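Local coordinates for protein quinoline 2-oxidoreductase small subunit (Pseudomonas putida, PDB 1T3Q) that carries two [2Fe-2S] clusters of the molybdenum hydroxylase quinoline 2-oxidoreductase, probably passing electrons from the molybdopterin cofactor towards FAD, at residues Gln50-Cys56 against Arg66-Thr70; Gly113-Ala118 against Val136-Cys142; His102-Cys107 against Cys144-Thr149; Pro128-Arg134 against Ile151-Thr155. One frame throughout, in Å; residues are numbered along the deposited sequence.

How the interactions relate
Interactions 1, 2 and 3 are buried and each supplies at least one cysteine to an iron-sulfur cluster; interaction 4, partly buried, lies between helices and binds none. Interaction 1 belongs to the ferredoxin-like part, its grip made of sulfur, backbone carbonyls and one arginine. The other three share the helical part. Interaction 2 packs a methionine and an asparagine of loop 136-142 against helix 111-124, while interaction 3 sets two cysteines and a glutamine beside the pterin cofactor. Interactions 3 and 4 both use helix 148-154, and Ile154 of interaction 4 touches Ala118 and Met137 of interaction 2. The two parts meet where Arg66 and Cys53 of interaction 1 bond to Gly139 and Leu141 of interaction 2.

Interaction 1 of 4, residues Gln50-Cys56 against Arg66-Thr70; sequences QGVCGSC and RSCLT. With FES (Fe2/s2 (inorganic) cluster), chain H; FAD (flavin-adenine dinucleotide), chain R.
Arg66 lays its guanidinium beside the loop 50-56, with Gly51 O at its edge and Gly54 CA over one face. The grip on Gly51 O is side-on: Arg66 NE donates at 2.8 Å, nearly straight (165°), and Arg66 NH1 adds a longer bond of 3.3 Å to the same oxygen. Both nitrogens come from one face of the carbonyl plane. The stronger bond of NH1 goes to Gly139 O. The bend at chi2 (-60°) curls the arginine back so that its CD lies 3.6 Å from sulfide S1 of the cluster. Gly54 CA sits 3.3 Å from Arg66 NH2, where a side chain would crowd the guanidinium; at Gly51 a CB would collide with Leu69 CD1. The cysteines converge on the metals: Cys56 SG and Cys68 SG both bind iron FE2, and Cys53 SG binds FE1, which Cys48 completes. Cys56 SG also accepts from Cys68 N at 3.4 Å, a bond that would probably draw charge from the thiolate. Next to it, Ser67 OG donates in the carbonyl plane to a lone pair of Cys56 O at 2.6 Å. Leu69 CD1 touches the flavin methyl C8M at 3.5 Å and Val52 CG2 lies against C7M, so both segments border the FAD held by the medium subunit. This cysteine-rich loop is the [2Fe-2S] site of a plant-type ferredoxin fold, with the short spacing before the last cysteine found in molybdenum hydroxylases.

Interaction 2 of 4, residues Gly113-Ala118 against Val136-Cys142; sequences GMLATA and VMSGNLC. With FES (Fe2/s2 (inorganic) cluster), chain G.
Gly113 opens the stretch of helix 111-124 that packs on the loop 136-142, within the helical [2Fe-2S] domain of molybdenum hydroxylases; its carbonyl O lies 3.1 Å from Asn140 ND2. One residue on, Met114 bends at chi2 (-66°) and carries its thioether across to the loop. Its SD meets Met137 CE at 3.4 Å, and its terminal CE presses on Asn140 CB and reaches Cys142 CB at 3.8 Å, just behind the sulfur that binds iron FE2. Cys110, just before the same helix, is the other cysteine on that iron. A full turn after Gly113, Thr117 points at the loop. With OG1 beside the backbone N and CG2 anti to it (chi1 -60°), its two branches do different work: OG1 donates to Asn140 OD1, while CG2 lies against Met137 SD at 3.5 Å and near Val136 CG1. A leucine in place of Asn140 would probably leave the buried Thr117 hydroxyl without its acceptor and Gly113 O without an amide beside it. Met137, bent at both chi2 and chi3, folds its sulfur back toward the helix, where Ala118 borders it. Beyond the helix, the loop is tied by Gly139 O to Arg66 of the first cluster domain. The Thr117 OG1 bond to Asn140 OD1 spans 2.7 Å, with the donor tilted 25° from the amide carbonyl plane.

Interaction 3 of 4, residues His102-Cys107 against Cys144-Thr149; sequences HHALQC and CTGYET. With FES (Fe2/s2 (inorganic) cluster), chain G; MCN (pterin cytosine dinucleotide), chain N.
Cys107 and Cys144 meet at one metal: Cys107 SG binds iron FE1 of the cluster at 2.3 Å, Cys144 SG completes the pair, and the two sulfurs lie 3.6 Å apart. Cys107 N sends a weak bond back to Cys144 SG, and Gln106 N approaches sulfide S1 at 3.3 Å. Next to the metal, Gln106 runs extended beyond CG (chi2 -178°), its CB packed on Cys144 CB at 3.5 Å. That course delivers OE1 to the pterin, whose amino group N2' donates to it at 2.7 Å in a fairly straight bond (161°). The same N2' lies 3.3 Å from Cys144 SG, so cofactor, glutamine and iron ligand are in direct contact.

Farther out, Thr145 points its CG2 methyl at Leu105 CA and Ala104 O. The two segments are then pinned together by Thr149 in the first turn of helix 148-154. Its OG1 sits between the backbone N and the carbonyl carbon (chi1 50°) and donates to His103 O at 2.8 Å from above the carbonyl plane. His103, with its positive phi, follows helix 94-101 in a Schellman motif, which turns the chain toward the cluster. Around this, Arg20 and Tyr33 of the large subunit bond to the carbonyls of Gln106 and Cys107, and Tyr147 OH reaches Cys142 N. With the pterin amino group hydrogen-bonded to one residue and close to a cluster thiolate, the contact offers a short path, consistent with electron transfer from the molybdenum cofactor to this cluster.

Interaction 4 of 4, residues Pro128-Arg134 against Ile151-Thr155; sequences PSRDEVR and IDAIT
Ile151 is the main bump, wedged between the two arginines of helix 130-136. Its CG2 rises under the centre of the Arg130 guanidinium, 3.6 Å below the plane, and its CG1 sits 3.9 Å from the plane of the Arg134 guanidinium, so each planar group lies over an isoleucine branch. The CD1 end fits the hollow between Arg134 CG, at 3.5 Å, and Val133 CG1. Val133 is the answering bump: anti to the backbone N, its CG1 also meets Ile154 CD1 at 3.6 Å, while CG2 leans on the Thr155 methyl. That methyl touches Pro128 O. Polar atoms border this apolar core. The bend of Arg130 at chi3 (68°) turns its head back to Asp152, and NH1 makes a salt bridge to OD2 at 2.7 Å, with guanidinium and carboxylate planes 48° apart. A water joins Arg130 NH1 to Thr155 OG1, and Asp721 of the large subunit is a second anionic partner of Arg130 and also the partner of Arg134. A methionine at Arg130 would probably still cover part of Ile151 but leave Asp152 without its cationic mate and the water without a donor. At the helix start, Ser129 and Glu132 form a capping box. The arrangement is a helix-against-helix packing inside the four-helix [2Fe-2S] domain of this family, with its arginine edge turned to the large subunit.

Interaction 1 of 4, residues Gln50-Cys56 against Arg66-Thr70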
# COMPACT_ATOMS: atom_id res chain seq x y z
N GLN A 50 -29.14 1.71 -10.19
CA GLN A 50 -30.55 1.73 -10.60
C GLN A 50 -30.87 2.97 -11.44
O GLN A 50 -32.02 3.20 -11.78
CB GLN A 50 -31.46 1.70 -9.37
CG GLN A 50 -31.60 0.34 -8.73
CD GLN A 50 -32.40 -0.63 -9.58
OE1 GLN A 50 -33.59 -0.41 -9.84
NE2 GLN A 50 -31.75 -1.70 -10.02
N GLY A 51 -29.84 3.75 -11.75
CA GLY A 51 -30.03 4.94 -12.56
C GLY A 51 -30.54 6.17 -11.83
O GLY A 51 -30.70 7.23 -12.44
N VAL A 52 -30.76 6.05 -10.52
CA VAL A 52 -31.29 7.17 -9.74
C VAL A 52 -30.31 8.21 -9.19
O VAL A 52 -30.53 9.41 -9.34
CB VAL A 52 -32.14 6.65 -8.54
CG1 VAL A 52 -32.71 7.83 -7.75
CG2 VAL A 52 -33.27 5.74 -9.03
N CYS A 53 -29.23 7.76 -8.55
CA CYS A 53 -28.31 8.71 -7.93
C CYS A 53 -27.47 9.59 -8.84
O CYS A 53 -27.13 10.71 -8.47
CB CYS A 53 -27.40 8.00 -6.93
SG CYS A 53 -26.10 7.04 -7.64
N GLY A 54 -27.13 9.08 -10.02
CA GLY A 54 -26.34 9.87 -10.96
C GLY A 54 -24.85 9.89 -10.71
O GLY A 54 -24.11 10.54 -11.45
N SER A 55 -24.38 9.17 -9.69
CA SER A 55 -22.95 9.15 -9.38
C SER A 55 -22.07 8.55 -10.47
O SER A 55 -20.87 8.83 -10.51
CB SER A 55 -22.70 8.39 -8.07
OG SER A 55 -22.84 7.00 -8.27
N CYS A 56 -22.65 7.71 -11.33
CA CYS A 56 -21.92 7.04 -12.40
C CYS A 56 -22.09 7.77 -13.73
O CYS A 56 -21.73 7.24 -14.78
CB CYS A 56 -22.46 5.63 -12.61
SG CYS A 56 -24.13 5.65 -13.29
N ARG A 66 -26.15 7.25 -17.77
CA ARG A 66 -25.85 6.46 -16.57
C ARG A 66 -25.02 5.27 -17.02
O ARG A 66 -25.51 4.42 -17.77
CB ARG A 66 -27.14 5.96 -15.92
CG ARG A 66 -28.13 7.03 -15.51
CD ARG A 66 -27.55 8.02 -14.51
NE ARG A 66 -28.62 8.63 -13.72
CZ ARG A 66 -28.72 9.92 -13.42
NH1 ARG A 66 -29.75 10.34 -12.70
NH2 ARG A 66 -27.80 10.79 -13.83
N SER A 67 -23.77 5.18 -16.58
CA SER A 67 -22.93 4.06 -16.98
C SER A 67 -23.33 2.76 -16.30
O SER A 67 -22.97 1.69 -16.77
CB SER A 67 -21.45 4.36 -16.71
OG SER A 67 -21.23 4.76 -15.37
N CYS A 68 -24.08 2.85 -15.20
CA CYS A 68 -24.51 1.63 -14.52
C CYS A 68 -25.68 1.01 -15.29
O CYS A 68 -26.02 -0.16 -15.08
CB CYS A 68 -24.94 1.92 -13.08
SG CYS A 68 -26.48 2.81 -12.91
N LEU A 69 -26.31 1.81 -16.15
CA LEU A 69 -27.43 1.33 -16.95
C LEU A 69 -27.06 1.23 -18.44
O LEU A 69 -27.93 1.30 -19.31
CB LEU A 69 -28.65 2.23 -16.77
CG LEU A 69 -29.24 2.29 -15.36
CD1 LEU A 69 -30.60 2.95 -15.43
CD2 LEU A 69 -29.39 0.88 -14.76
N THR A 70 -25.77 1.08 -18.70
CA THR A 70 -25.25 0.92 -20.05
C THR A 70 -24.38 -0.33 -19.99
O THR A 70 -23.51 -0.42 -19.14
CB THR A 70 -24.35 2.11 -20.48
OG1 THR A 70 -25.10 3.33 -20.44
CG2 THR A 70 -23.83 1.89 -21.90
FE1 FES H . -26.60 5.47 -9.29
FE2 FES H . -25.68 4.79 -11.76
S1 FES H . -27.28 6.17 -11.38
S2 FES H . -24.86 4.14 -9.72
PA FAD R . -35.17 -1.06 -22.42
O1A FAD R . -35.01 -0.88 -20.95
O2A FAD R . -34.15 -1.56 -23.14
O5B FAD R . -36.23 -2.15 -22.38
C5B FAD R . -37.66 -1.94 -22.14
C4B FAD R . -38.42 -3.33 -22.33
O4B FAD R . -38.99 -3.29 -23.69
C3B FAD R . -37.63 -4.68 -22.26
O3B FAD R . -38.41 -5.72 -21.76
C2B FAD R . -37.19 -4.87 -23.75
O2B FAD R . -36.99 -6.22 -24.08
C1B FAD R . -38.40 -4.37 -24.49
N9A FAD R . -38.12 -3.72 -25.77
C8A FAD R . -37.36 -2.59 -25.98
N7A FAD R . -37.47 -2.11 -27.22
C5A FAD R . -38.34 -2.97 -27.85
C6A FAD R . -38.91 -3.00 -29.23
N6A FAD R . -38.61 -2.13 -30.17
N1A FAD R . -39.78 -4.05 -29.49
C2A FAD R . -40.12 -4.98 -28.54
N3A FAD R . -39.65 -5.05 -27.26
C4A FAD R . -38.71 -4.05 -26.97
N1 FAD R . -40.18 6.41 -17.76
C2 FAD R . -41.25 7.21 -17.79
O2 FAD R . -42.22 6.96 -18.47
N3 FAD R . -41.40 8.30 -16.87
C4 FAD R . -40.48 8.53 -15.85
O4 FAD R . -40.68 9.44 -15.07
C4X FAD R . -39.34 7.62 -15.75
N5 FAD R . -38.40 7.78 -14.77
C5X FAD R . -37.28 6.96 -14.78
C6 FAD R . -36.31 7.14 -13.75
C7 FAD R . -35.16 6.36 -13.69
C7M FAD R . -34.18 6.57 -12.55
C8 FAD R . -34.91 5.33 -14.73
C8M FAD R . -33.67 4.46 -14.72
C9 FAD R . -35.85 5.16 -15.77
C9A FAD R . -37.04 5.95 -15.80
N10 FAD R . -38.08 5.81 -16.83
C10 FAD R . -39.21 6.58 -16.80
C1' FAD R . -37.96 4.69 -17.80
C2' FAD R . -37.47 5.15 -19.21
O2' FAD R . -38.52 5.84 -19.88
C3' FAD R . -37.06 3.87 -19.94
O3' FAD R . -36.06 4.26 -20.89
C4' FAD R . -38.24 3.18 -20.69
O4' FAD R . -39.29 2.82 -19.79
C5' FAD R . -37.68 1.94 -21.33
O5' FAD R . -37.05 2.30 -22.70
P FAD R . -35.69 1.73 -23.05
O1P FAD R . -35.41 2.22 -24.47
O2P FAD R . -34.72 1.98 -22.09
O3P FAD R . -35.84 0.27 -23.12

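Interaction 2 of 4, residues Gly113-Ala118 against Val136-Cys142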
# COMPACT_ATOMS: atom_id res chain seq x y z
N GLY A 113 -20.05 12.58 -11.14
CA GLY A 113 -21.34 12.68 -11.81
C GLY A 113 -21.83 14.12 -11.94
O GLY A 113 -22.41 14.49 -12.97
N MET A 114 -21.61 14.93 -10.91
CA MET A 114 -22.00 16.33 -10.93
C MET A 114 -21.32 17.05 -12.09
O MET A 114 -21.96 17.77 -12.84
CB MET A 114 -21.60 17.02 -9.62
CG MET A 114 -22.43 16.65 -8.41
SD MET A 114 -24.12 17.21 -8.58
CE MET A 114 -24.90 16.30 -7.18
N LEU A 115 -20.01 16.83 -12.22
CA LEU A 115 -19.23 17.47 -13.28
C LEU A 115 -19.70 17.10 -14.68
O LEU A 115 -19.75 17.95 -15.58
CB LEU A 115 -17.74 17.11 -13.11
CG LEU A 115 -17.06 17.71 -11.88
CD1 LEU A 115 -15.70 17.06 -11.67
CD2 LEU A 115 -16.91 19.21 -12.04
N ALA A 116 -20.06 15.83 -14.87
CA ALA A 116 -20.53 15.36 -16.17
C ALA A 116 -21.80 16.12 -16.56
O ALA A 116 -21.89 16.68 -17.66
CB ALA A 116 -20.81 13.84 -16.12
N THR A 117 -22.77 16.16 -15.66
CA THR A 117 -24.02 16.85 -15.95
C THR A 117 -23.77 18.35 -16.14
O THR A 117 -24.31 18.97 -17.05
CB THR A 117 -25.06 16.64 -14.84
OG1 THR A 117 -25.33 15.24 -14.70
CG2 THR A 117 -26.36 17.36 -15.17
N ALA A 118 -22.93 18.93 -15.28
CA ALA A 118 -22.63 20.36 -15.39
C ALA A 118 -22.00 20.71 -16.74
O ALA A 118 -22.36 21.72 -17.35
CB ALA A 118 -21.72 20.79 -14.25
N VAL A 136 -31.75 20.98 -14.25
CA VAL A 136 -30.97 19.96 -14.94
C VAL A 136 -30.16 19.09 -13.98
O VAL A 136 -29.94 17.91 -14.24
CB VAL A 136 -30.04 20.60 -15.98
CG1 VAL A 136 -29.33 19.51 -16.78
CG2 VAL A 136 -30.85 21.49 -16.91
N MET A 137 -29.72 19.67 -12.86
CA MET A 137 -28.92 18.92 -11.89
C MET A 137 -29.79 18.08 -10.95
O MET A 137 -29.26 17.35 -10.11
CB MET A 137 -28.06 19.88 -11.06
CG MET A 137 -27.04 20.73 -11.84
SD MET A 137 -25.80 19.79 -12.75
CE MET A 137 -24.93 18.93 -11.40
N SER A 138 -31.11 18.17 -11.10
CA SER A 138 -32.02 17.43 -10.21
C SER A 138 -31.89 15.92 -10.29
O SER A 138 -32.48 15.20 -9.47
CB SER A 138 -33.48 17.84 -10.49
OG SER A 138 -33.93 17.38 -11.75
N GLY A 139 -31.12 15.43 -11.26
CA GLY A 139 -30.92 14.00 -11.41
C GLY A 139 -29.61 13.53 -10.80
O GLY A 139 -29.22 12.37 -10.96
N ASN A 140 -28.92 14.43 -10.10
CA ASN A 140 -27.66 14.08 -9.45
C ASN A 140 -27.81 14.30 -7.95
O ASN A 140 -28.02 15.42 -7.49
CB ASN A 140 -26.51 14.94 -9.98
CG ASN A 140 -26.07 14.54 -11.38
OD1 ASN A 140 -26.67 14.95 -12.38
ND2 ASN A 140 -25.03 13.73 -11.46
N LEU A 141 -27.71 13.22 -7.19
CA LEU A 141 -27.88 13.30 -5.74
C LEU A 141 -26.59 13.55 -4.97
O LEU A 141 -25.54 12.98 -5.27
CB LEU A 141 -28.54 12.02 -5.22
CG LEU A 141 -29.85 11.65 -5.92
CD1 LEU A 141 -30.37 10.32 -5.38
CD2 LEU A 141 -30.87 12.74 -5.71
N CYS A 142 -26.70 14.41 -3.96
CA CYS A 142 -25.58 14.73 -3.08
C CYS A 142 -26.16 14.69 -1.67
O CYS A 142 -27.18 15.31 -1.40
CB CYS A 142 -25.03 16.12 -3.37
SG CYS A 142 -23.69 16.60 -2.26
FE1 FES G . -20.71 13.80 -0.56
FE2 FES G . -21.92 14.99 -2.67
S1 FES G . -20.05 15.65 -1.76
S2 FES G . -22.47 13.09 -1.67

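Interaction 3 of 4, residues His102-Cys107 against Cys144-Thr149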
# COMPACT_ATOMS: atom_id res chain seq x y z
N HIS A 102 -15.90 27.38 -4.41
CA HIS A 102 -17.22 27.52 -3.79
C HIS A 102 -17.56 26.41 -2.80
O HIS A 102 -18.66 26.38 -2.27
CB HIS A 102 -18.32 27.57 -4.86
CG HIS A 102 -18.35 28.86 -5.63
ND1 HIS A 102 -17.62 29.05 -6.78
CD2 HIS A 102 -19.00 30.02 -5.39
CE1 HIS A 102 -17.83 30.28 -7.23
NE2 HIS A 102 -18.66 30.89 -6.40
N HIS A 103 -16.61 25.52 -2.55
CA HIS A 103 -16.84 24.40 -1.63
C HIS A 103 -18.09 23.65 -2.09
O HIS A 103 -19.08 23.54 -1.37
CB HIS A 103 -17.01 24.91 -0.19
CG HIS A 103 -17.11 23.82 0.84
ND1 HIS A 103 -16.33 22.69 0.79
CD2 HIS A 103 -17.86 23.72 1.96
CE1 HIS A 103 -16.59 21.93 1.84
NE2 HIS A 103 -17.52 22.53 2.56
N ALA A 104 -18.02 23.12 -3.31
CA ALA A 104 -19.13 22.39 -3.92
C ALA A 104 -19.05 20.88 -3.68
O ALA A 104 -19.81 20.12 -4.28
CB ALA A 104 -19.18 22.67 -5.42
N LEU A 105 -18.12 20.44 -2.85
CA LEU A 105 -18.00 19.02 -2.53
C LEU A 105 -17.46 18.83 -1.10
O LEU A 105 -16.77 19.68 -0.56
CB LEU A 105 -17.07 18.29 -3.50
CG LEU A 105 -15.60 18.71 -3.47
CD1 LEU A 105 -14.71 17.55 -3.87
CD2 LEU A 105 -15.41 19.91 -4.40
N GLN A 106 -17.81 17.69 -0.52
CA GLN A 106 -17.39 17.32 0.81
C GLN A 106 -16.75 15.93 0.78
O GLN A 106 -15.52 15.80 0.73
CB GLN A 106 -18.59 17.40 1.77
CG GLN A 106 -18.87 18.84 2.24
CD GLN A 106 -20.01 19.02 3.22
OE1 GLN A 106 -20.17 18.26 4.18
NE2 GLN A 106 -20.81 20.07 3.01
N CYS A 107 -17.58 14.90 0.78
CA CYS A 107 -17.01 13.55 0.74
C CYS A 107 -16.49 13.33 -0.69
O CYS A 107 -15.58 12.54 -0.91
CB CYS A 107 -18.09 12.53 1.10
SG CYS A 107 -19.23 12.06 -0.20
N CYS A 144 -24.14 15.36 1.08
CA CYS A 144 -23.28 16.21 1.91
C CYS A 144 -23.46 17.71 1.92
O CYS A 144 -23.47 18.34 2.98
CB CYS A 144 -21.81 16.00 1.55
SG CYS A 144 -21.11 14.38 1.78
N THR A 145 -23.57 18.29 0.72
CA THR A 145 -23.57 19.74 0.54
C THR A 145 -24.80 20.61 0.63
O THR A 145 -24.68 21.81 0.90
CB THR A 145 -22.89 20.09 -0.80
OG1 THR A 145 -23.77 19.76 -1.88
CG2 THR A 145 -21.61 19.31 -0.97
N GLY A 146 -25.98 20.06 0.41
CA GLY A 146 -27.17 20.89 0.44
C GLY A 146 -27.35 21.60 -0.91
O GLY A 146 -28.20 22.47 -1.04
N TYR A 147 -26.52 21.23 -1.88
CA TYR A 147 -26.59 21.74 -3.26
C TYR A 147 -26.32 23.20 -3.59
O TYR A 147 -25.86 23.49 -4.70
CB TYR A 147 -27.95 21.41 -3.87
CG TYR A 147 -28.30 19.94 -3.88
CD1 TYR A 147 -27.65 19.06 -4.74
CD2 TYR A 147 -29.29 19.45 -3.04
CE1 TYR A 147 -27.99 17.70 -4.76
CE2 TYR A 147 -29.64 18.10 -3.06
CZ TYR A 147 -28.99 17.24 -3.92
OH TYR A 147 -29.36 15.91 -3.95
N GLU A 148 -26.59 24.12 -2.67
CA GLU A 148 -26.40 25.53 -3.00
C GLU A 148 -25.05 25.90 -3.59
O GLU A 148 -24.99 26.63 -4.59
CB GLU A 148 -26.68 26.43 -1.79
CG GLU A 148 -26.56 27.91 -2.15
CD GLU A 148 -27.00 28.85 -1.05
OE1 GLU A 148 -26.77 30.07 -1.19
OE2 GLU A 148 -27.58 28.37 -0.05
N THR A 149 -23.97 25.38 -3.02
CA THR A 149 -22.64 25.72 -3.51
C THR A 149 -22.31 25.10 -4.87
O THR A 149 -21.42 25.59 -5.57
CB THR A 149 -21.55 25.36 -2.48
OG1 THR A 149 -21.73 24.01 -2.04
CG2 THR A 149 -21.64 26.30 -1.28
FE1 FES G . -20.71 13.80 -0.56
FE2 FES G . -21.92 14.99 -2.67
S1 FES G . -20.05 15.65 -1.76
S2 FES G . -22.47 13.09 -1.67
N1 MCN N . -15.53 22.97 12.02
C2 MCN N . -14.82 24.21 11.99
N3 MCN N . -14.95 24.94 13.17
C4 MCN N . -15.67 24.58 14.30
C5 MCN N . -16.38 23.29 14.27
C6 MCN N . -16.31 22.50 13.15
O2 MCN N . -14.21 24.56 11.01
N4 MCN N . -15.71 25.35 15.36
C1' MCN N . -15.37 22.09 10.72
C2D MCN N . -14.26 20.96 10.90
O2' MCN N . -13.57 20.73 9.62
C3' MCN N . -15.04 19.78 11.43
C4D MCN N . -16.37 19.84 10.71
O4D MCN N . -16.56 21.31 10.39
O3' MCN N . -14.32 18.53 11.13
C5' MCN N . -17.56 19.15 11.43
O5' MCN N . -17.56 19.67 12.74
PA MCN N . -17.50 18.81 14.06
O1A MCN N . -16.15 19.06 14.65
O2A MCN N . -18.77 19.17 14.80
O3A MCN N . -17.73 17.21 13.82
PB MCN N . -16.75 16.09 13.24
O1B MCN N . -16.53 15.09 14.33
O2B MCN N . -15.54 16.69 12.59
O3B MCN N . -17.61 15.43 12.05
C10 MCN N . -18.59 14.46 12.32
C9' MCN N . -19.91 15.15 12.17
C8' MCN N . -20.96 14.03 12.39
S8' MCN N . -20.95 13.29 14.01
C7' MCN N . -21.86 13.62 11.50
S7' MCN N . -23.06 12.32 11.76
C6' MCN N . -21.84 14.27 10.07
C7 MCN N . -21.26 15.66 10.13
O9' MCN N . -19.99 15.66 10.75
N5' MCN N . -21.16 13.24 9.18
C4A MCN N . -20.75 13.92 7.96
N8' MCN N . -21.09 16.21 8.74
C4B MCN N . -20.75 15.30 7.69
N1' MCN N . -20.34 15.92 6.49
C2' MCN N . -19.92 15.07 5.53
N2' MCN N . -19.53 15.61 4.35
N3' MCN N . -19.85 13.70 5.70
C4' MCN N . -20.24 13.00 6.91
O4' MCN N . -20.15 11.80 6.98

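Interaction 4 of 4, residues Pro128-Arg134 against Ile151-Thr155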
# COMPACT_ATOMS: atom_id res chain seq x y z
N PRO A 128 -26.21 29.53 -17.58
CA PRO A 128 -27.57 29.13 -17.23
C PRO A 128 -28.01 29.85 -15.96
O PRO A 128 -27.17 30.26 -15.16
CB PRO A 128 -27.44 27.62 -17.03
CG PRO A 128 -26.06 27.49 -16.47
CD PRO A 128 -25.25 28.43 -17.34
N SER A 129 -29.31 30.00 -15.77
CA SER A 129 -29.83 30.65 -14.57
C SER A 129 -29.73 29.64 -13.43
O SER A 129 -29.59 28.44 -13.67
CB SER A 129 -31.29 31.04 -14.77
OG SER A 129 -32.12 29.89 -14.83
N ARG A 130 -29.79 30.11 -12.19
CA ARG A 130 -29.72 29.19 -11.07
C ARG A 130 -30.85 28.17 -11.16
O ARG A 130 -30.65 26.99 -10.90
CB ARG A 130 -29.80 29.96 -9.74
CG ARG A 130 -28.58 30.84 -9.46
CD ARG A 130 -28.69 31.53 -8.10
NE ARG A 130 -28.59 30.58 -7.00
CZ ARG A 130 -27.44 30.12 -6.51
NH1 ARG A 130 -26.29 30.52 -7.02
NH2 ARG A 130 -27.45 29.25 -5.50
N ASP A 131 -32.04 28.63 -11.55
CA ASP A 131 -33.19 27.74 -11.68
C ASP A 131 -32.97 26.68 -12.74
O ASP A 131 -33.35 25.52 -12.55
CB ASP A 131 -34.46 28.54 -12.02
CG ASP A 131 -35.12 29.13 -10.80
OD1 ASP A 131 -36.02 29.98 -10.95
OD2 ASP A 131 -34.75 28.73 -9.68
N GLU A 132 -32.36 27.07 -13.85
CA GLU A 132 -32.08 26.13 -14.93
C GLU A 132 -31.09 25.07 -14.46
O GLU A 132 -31.23 23.89 -14.76
CB GLU A 132 -31.53 26.89 -16.15
CG GLU A 132 -32.59 27.76 -16.83
CD GLU A 132 -32.03 28.76 -17.84
OE1 GLU A 132 -32.85 29.39 -18.56
OE2 GLU A 132 -30.80 28.94 -17.92
N VAL A 133 -30.08 25.51 -13.70
CA VAL A 133 -29.09 24.57 -13.19
C VAL A 133 -29.74 23.60 -12.20
O VAL A 133 -29.53 22.39 -12.30
CB VAL A 133 -27.91 25.30 -12.51
CG1 VAL A 133 -26.92 24.29 -11.95
CG2 VAL A 133 -27.20 26.21 -13.52
N ARG A 134 -30.53 24.12 -11.27
CA ARG A 134 -31.19 23.25 -10.30
C ARG A 134 -32.07 22.22 -11.01
O ARG A 134 -32.16 21.07 -10.59
CB ARG A 134 -32.01 24.07 -9.30
CG ARG A 134 -31.16 24.75 -8.22
CD ARG A 134 -32.02 25.59 -7.28
NE ARG A 134 -31.24 26.26 -6.23
CZ ARG A 134 -30.79 25.66 -5.13
NH1 ARG A 134 -31.04 24.38 -4.91
NH2 ARG A 134 -30.10 26.35 -4.23
N ILE A 151 -24.57 24.90 -7.22
CA ILE A 151 -25.27 25.83 -8.11
C ILE A 151 -24.37 27.06 -8.25
O ILE A 151 -24.20 27.60 -9.35
CB ILE A 151 -26.64 26.26 -7.53
CG1 ILE A 151 -27.49 25.03 -7.20
CG2 ILE A 151 -27.38 27.15 -8.53
CD1 ILE A 151 -27.77 24.11 -8.37
N ASP A 152 -23.78 27.49 -7.14
CA ASP A 152 -22.89 28.65 -7.14
C ASP A 152 -21.70 28.40 -8.07
O ASP A 152 -21.33 29.27 -8.86
CB ASP A 152 -22.32 28.91 -5.74
CG ASP A 152 -23.37 29.34 -4.73
OD1 ASP A 152 -23.05 29.34 -3.53
OD2 ASP A 152 -24.50 29.69 -5.13
N ALA A 153 -21.10 27.22 -7.96
CA ALA A 153 -19.94 26.87 -8.76
C ALA A 153 -20.23 26.87 -10.26
O ALA A 153 -19.45 27.41 -11.04
CB ALA A 153 -19.40 25.50 -8.34
N ILE A 154 -21.35 26.27 -10.66
CA ILE A 154 -21.72 26.18 -12.07
C ILE A 154 -22.07 27.53 -12.71
O ILE A 154 -21.85 27.72 -13.90
CB ILE A 154 -22.89 25.20 -12.26
CG1 ILE A 154 -22.47 23.80 -11.80
CG2 ILE A 154 -23.34 25.18 -13.73
CD1 ILE A 154 -23.60 22.81 -11.69
N THR A 155 -22.60 28.45 -11.92
CA THR A 155 -22.99 29.76 -12.43
C THR A 155 -21.92 30.82 -12.23
O THR A 155 -22.15 32.00 -12.51
CB THR A 155 -24.30 30.26 -11.77
OG1 THR A 155 -24.16 30.25 -10.35
CG2 THR A 155 -25.47 29.39 -12.18
O HOH W 1 -25.49 32.27 -9.24